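Local atomic coordinates of putative isohexenylglutaconyl-CoA hydratase (Pseudomonas aeruginosa, PDB entry 4ZU2), a protein that probably hydrates isohexenylglutaconyl-CoA in the bacterial breakdown of acyclic terpenes such as citronellate, as a member of the crotonase family. Residues 26-31 with 61-66; 15-20 with 54-59. All coordinates share one frame; numbering follows the deposited sequence.

Contact 1 of 2, residues 26-31 with 61-66; sequences QSRNAM and DGHFCA
N29 ND2 is gripped by two carbonyls. Across the contact N29 ND2 donates to H63 O at 3.0 Å, and it also bonds A60 O. The H63 carbonyl lies almost in the amide plane of N29. Seen from the carbonyl, the donor sits well above the C=O plane, and the N-H...O angle of 132° is bent. The amide is held at its other end too, because OD1 accepts from the backbone N of R24. With both ends bonded, its rotation is fixed within a buried site. N29 CG lies beside its own backbone N (chi1 -65°), which turns the amide toward H63, while N29 CB packs on F64 O at 3.5 Å.

R28 runs its aliphatic chain over one face of the H63 ring. R28 CD stands 3.8 Å from the centroid of the H63 ring, only 4° off the normal, a CH-pi contact. Beyond CD the guanidinium is tilted from the ring plane and passes obliquely by A66 CB. H63 ND1 is bonded to A112 N.

The two segments are connecting loops of the crotonase fold. One leads from strand 17-22 to helix 33-47, the other from strand 54-59 to helix 70-76. In crotonase relatives the second loop gives the oxyanion hole one N-H, probably here too. Their backbones meet where A66 N makes a weak, bent bond to R28 O at 3.0 Å. The same oxygen receives a CA-H...O contact from C65.

C65 SG lies 3.3 Å from N29 O and packs against M31 CG at 3.6 Å. M31 also touches V36 and L39 of helix 33-47.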
# COMPACT_ATOMS: atom_id res chain seq x y z
N GLN A 26 -13.79 8.19 -32.29
CA GLN A 26 -13.97 9.60 -32.58
C GLN A 26 -13.72 10.52 -31.42
O GLN A 26 -13.22 11.62 -31.63
CB GLN A 26 -15.41 9.82 -33.08
CG GLN A 26 -16.54 9.18 -32.17
CD GLN A 26 -16.80 7.69 -32.50
OE1 GLN A 26 -15.87 7.01 -32.79
NE2 GLN A 26 -18.03 7.24 -32.49
N SER A 27 -14.10 10.11 -30.20
CA SER A 27 -13.84 10.92 -29.00
C SER A 27 -12.86 10.23 -28.07
O SER A 27 -12.97 10.36 -26.84
CB SER A 27 -15.14 11.23 -28.26
OG SER A 27 -15.70 10.09 -27.67
N ARG A 28 -11.91 9.50 -28.67
CA ARG A 28 -10.94 8.68 -27.96
C ARG A 28 -11.65 7.86 -26.85
O ARG A 28 -11.12 7.69 -25.75
CB ARG A 28 -9.79 9.53 -27.39
CG ARG A 28 -8.98 10.26 -28.43
CD ARG A 28 -7.72 10.88 -27.83
NE ARG A 28 -7.99 11.75 -26.67
CZ ARG A 28 -7.05 12.42 -26.00
NH1 ARG A 28 -5.78 12.36 -26.37
NH2 ARG A 28 -7.39 13.19 -24.96
N ASN A 29 -12.84 7.40 -27.19
CA ASN A 29 -13.63 6.47 -26.38
C ASN A 29 -14.07 7.04 -25.04
O ASN A 29 -13.98 6.38 -24.01
CB ASN A 29 -12.85 5.19 -26.17
CG ASN A 29 -12.62 4.44 -27.45
OD1 ASN A 29 -13.55 4.30 -28.26
ND2 ASN A 29 -11.41 3.94 -27.64
N ALA A 30 -14.53 8.29 -25.07
CA ALA A 30 -14.96 8.98 -23.86
C ALA A 30 -16.14 8.20 -23.28
O ALA A 30 -16.92 7.60 -24.00
CB ALA A 30 -15.35 10.42 -24.20
N MET A 31 -16.22 8.14 -21.97
CA MET A 31 -17.37 7.48 -21.36
C MET A 31 -18.56 8.34 -21.53
O MET A 31 -18.64 9.41 -20.97
CB MET A 31 -17.17 7.33 -19.88
CG MET A 31 -16.03 6.48 -19.57
SD MET A 31 -16.46 5.12 -18.49
CE MET A 31 -17.84 4.46 -19.38
N ASP A 61 -9.03 1.63 -31.67
CA ASP A 61 -8.14 2.55 -32.39
C ASP A 61 -6.95 3.14 -31.65
O ASP A 61 -6.51 4.23 -31.98
CB ASP A 61 -8.96 3.71 -32.91
CG ASP A 61 -8.89 3.80 -34.37
OD1 ASP A 61 -7.92 4.43 -34.84
OD2 ASP A 61 -9.77 3.20 -35.03
N GLY A 62 -6.43 2.43 -30.66
CA GLY A 62 -5.22 2.86 -30.00
C GLY A 62 -5.40 3.88 -28.87
O GLY A 62 -4.48 4.59 -28.48
N HIS A 63 -6.61 3.96 -28.34
CA HIS A 63 -6.81 4.71 -27.11
C HIS A 63 -7.73 3.87 -26.22
O HIS A 63 -8.65 3.21 -26.72
CB HIS A 63 -7.41 6.10 -27.37
CG HIS A 63 -6.58 6.97 -28.26
ND1 HIS A 63 -5.43 7.61 -27.83
CD2 HIS A 63 -6.74 7.34 -29.56
CE1 HIS A 63 -4.92 8.31 -28.83
NE2 HIS A 63 -5.70 8.17 -29.88
N PHE A 64 -7.51 3.91 -24.91
CA PHE A 64 -8.34 3.14 -23.99
C PHE A 64 -9.61 3.90 -23.65
O PHE A 64 -10.71 3.48 -23.97
CB PHE A 64 -7.53 2.84 -22.72
CG PHE A 64 -8.27 2.05 -21.70
CD1 PHE A 64 -8.67 0.75 -21.98
CD2 PHE A 64 -8.56 2.60 -20.45
CE1 PHE A 64 -9.36 0.00 -21.02
CE2 PHE A 64 -9.24 1.86 -19.48
CZ PHE A 64 -9.64 0.58 -19.75
N CYS A 65 -9.46 5.03 -22.99
CA CYS A 65 -10.60 5.88 -22.70
C CYS A 65 -10.10 7.22 -22.19
O CYS A 65 -9.34 7.31 -21.25
CB CYS A 65 -11.60 5.25 -21.72
SG CYS A 65 -12.75 6.49 -20.96
N ALA A 66 -10.54 8.27 -22.86
CA ALA A 66 -10.05 9.61 -22.61
C ALA A 66 -10.76 10.41 -21.53
O ALA A 66 -10.38 11.53 -21.30
CB ALA A 66 -10.09 10.39 -23.93

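Contact 2 of 2, residues 15-20 with 54-59; sequences EGVLRI and ALVLRG
R19 and V56 lie side by side and point the same way, with R19 CG 3.9 Å from V56 CB. They are paired neighbours in two parallel strands. V17 and A54 project to the same face of the sheet, and V17 CG1 comes obliquely against V56 CG2 at 3.9 Å. Helix 190-205 packs on this face, with L201 on R19 and A54 and L197 on V56.

L18, I20, L55 and L57 point to the other face. L18 and L55 approach at a slant, and the touching branch is L55 CD2, which meets L18 CB at 3.8 Å. CG of L55 sits beside its backbone N (chi1 -52°), and from there CD2 reaches back to L18. I20 CB faces L57 CD1 more loosely, at 4.3 Å. Helix 33-47 packs on this face through V42, V46 and L43. It links the two strands as the helix of a beta-alpha-beta crossover in the main sheet of the crotonase fold.

The backbone bonds alternate in parallel fashion. L18 N and I20 N donate to A54 O and V56 O, while V56 N and R58 N donate to L18 O and I20 O. The I20 N to V56 O bond is the shortest, at 2.7 Å. A weak bond from A54 N to G16 O starts the series.

The R19 and R58 guanidiniums meet at their edges, with the two NH1 atoms 3.5 Å apart and the planes turned 46°. R58 also has a long, weak ion pair with E12. Two like charges this close would probably repel, and the nearby carboxylate may offset part of that cost.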
# COMPACT_ATOMS: atom_id res chain seq x y z
N GLU A 15 -15.32 -18.49 -26.04
CA GLU A 15 -15.30 -19.59 -25.09
C GLU A 15 -15.61 -19.06 -23.69
O GLU A 15 -16.74 -18.68 -23.42
CB GLU A 15 -13.97 -20.33 -25.11
CG GLU A 15 -13.57 -20.90 -26.45
CD GLU A 15 -12.05 -21.04 -26.58
OE1 GLU A 15 -11.33 -20.06 -26.25
OE2 GLU A 15 -11.57 -22.13 -27.00
N GLY A 16 -14.62 -19.05 -22.82
CA GLY A 16 -14.81 -18.49 -21.49
C GLY A 16 -14.35 -17.05 -21.36
O GLY A 16 -14.47 -16.48 -20.28
N VAL A 17 -13.84 -16.44 -22.45
CA VAL A 17 -13.28 -15.08 -22.40
C VAL A 17 -14.18 -14.09 -23.13
O VAL A 17 -14.43 -14.26 -24.30
CB VAL A 17 -11.85 -15.03 -22.95
CG1 VAL A 17 -11.30 -13.64 -22.88
CG2 VAL A 17 -10.97 -16.04 -22.16
N LEU A 18 -14.73 -13.12 -22.41
CA LEU A 18 -15.54 -12.06 -23.04
C LEU A 18 -14.67 -10.81 -23.22
O LEU A 18 -14.28 -10.17 -22.25
CB LEU A 18 -16.81 -11.76 -22.24
CG LEU A 18 -17.66 -10.54 -22.66
CD1 LEU A 18 -18.15 -10.63 -24.09
CD2 LEU A 18 -18.85 -10.40 -21.73
N ARG A 19 -14.29 -10.52 -24.46
CA ARG A 19 -13.59 -9.28 -24.78
C ARG A 19 -14.59 -8.15 -24.98
O ARG A 19 -15.59 -8.33 -25.67
CB ARG A 19 -12.81 -9.44 -26.06
CG ARG A 19 -11.52 -10.13 -25.86
CD ARG A 19 -11.54 -11.55 -26.46
NE ARG A 19 -10.29 -12.32 -26.30
CZ ARG A 19 -9.06 -11.87 -26.57
NH1 ARG A 19 -8.82 -10.64 -27.00
NH2 ARG A 19 -8.04 -12.67 -26.40
N ILE A 20 -14.29 -6.98 -24.43
CA ILE A 20 -15.21 -5.84 -24.46
C ILE A 20 -14.43 -4.63 -24.93
O ILE A 20 -13.46 -4.24 -24.29
CB ILE A 20 -15.79 -5.51 -23.06
CG1 ILE A 20 -16.41 -6.76 -22.40
CG2 ILE A 20 -16.81 -4.34 -23.16
CD1 ILE A 20 -16.69 -6.59 -20.96
N ALA A 54 -13.13 -14.75 -17.78
CA ALA A 54 -12.31 -13.55 -17.91
C ALA A 54 -12.98 -12.45 -18.77
O ALA A 54 -13.82 -12.72 -19.63
CB ALA A 54 -10.94 -13.90 -18.43
N LEU A 55 -12.63 -11.21 -18.47
CA LEU A 55 -13.06 -10.08 -19.24
C LEU A 55 -11.81 -9.33 -19.65
O LEU A 55 -10.88 -9.16 -18.85
CB LEU A 55 -13.98 -9.15 -18.45
CG LEU A 55 -15.17 -9.87 -17.79
CD1 LEU A 55 -15.84 -8.96 -16.74
CD2 LEU A 55 -16.17 -10.37 -18.81
N VAL A 56 -11.78 -8.95 -20.93
CA VAL A 56 -10.72 -8.10 -21.46
C VAL A 56 -11.37 -6.80 -21.92
O VAL A 56 -12.40 -6.78 -22.57
CB VAL A 56 -9.93 -8.79 -22.57
CG1 VAL A 56 -8.65 -8.02 -22.82
CG2 VAL A 56 -9.60 -10.22 -22.17
N LEU A 57 -10.78 -5.72 -21.48
CA LEU A 57 -11.36 -4.45 -21.56
C LEU A 57 -10.38 -3.66 -22.37
O LEU A 57 -9.20 -3.59 -22.03
CB LEU A 57 -11.51 -3.86 -20.16
CG LEU A 57 -12.24 -2.52 -20.12
CD1 LEU A 57 -13.55 -2.57 -20.86
CD2 LEU A 57 -12.45 -2.09 -18.67
N ARG A 58 -10.87 -3.11 -23.48
CA ARG A 58 -9.98 -2.52 -24.46
C ARG A 58 -10.66 -1.36 -25.20
O ARG A 58 -11.87 -1.22 -25.18
CB ARG A 58 -9.50 -3.59 -25.45
CG ARG A 58 -8.07 -3.37 -25.94
CD ARG A 58 -7.60 -4.40 -26.96
NE ARG A 58 -8.68 -4.93 -27.80
CZ ARG A 58 -8.96 -6.23 -27.96
NH1 ARG A 58 -8.24 -7.19 -27.36
NH2 ARG A 58 -9.98 -6.57 -28.75
N GLY A 59 -9.84 -0.54 -25.84
CA GLY A 59 -10.31 0.65 -26.51
C GLY A 59 -10.07 0.57 -28.01
O GLY A 59 -9.04 0.08 -28.48

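How the contacts relate
The segments alternate along the chain: 15-20, 26-31, 54-59, 61-66. Contact 2 pairs strands 17-22 and 54-59, and contact 1 joins the loops that follow them. The centres are about 17 Å apart, yet the contacts touch. F64 of contact 1 packs ring atoms CD1 and CE1 against the backbone of L57, R58 and G59, and N29 ND2 lies against G59. Helix 33-47 begins just after the first loop and returns the chain to the second strand, so contact 2 lies within one beta-alpha-beta unit, while contact 1 joins its first loop to the loop that leaves its second strand. The two chain segments thus remain neighbours past their strands, inside the family's enoyl-CoA hydratase/isomerase region.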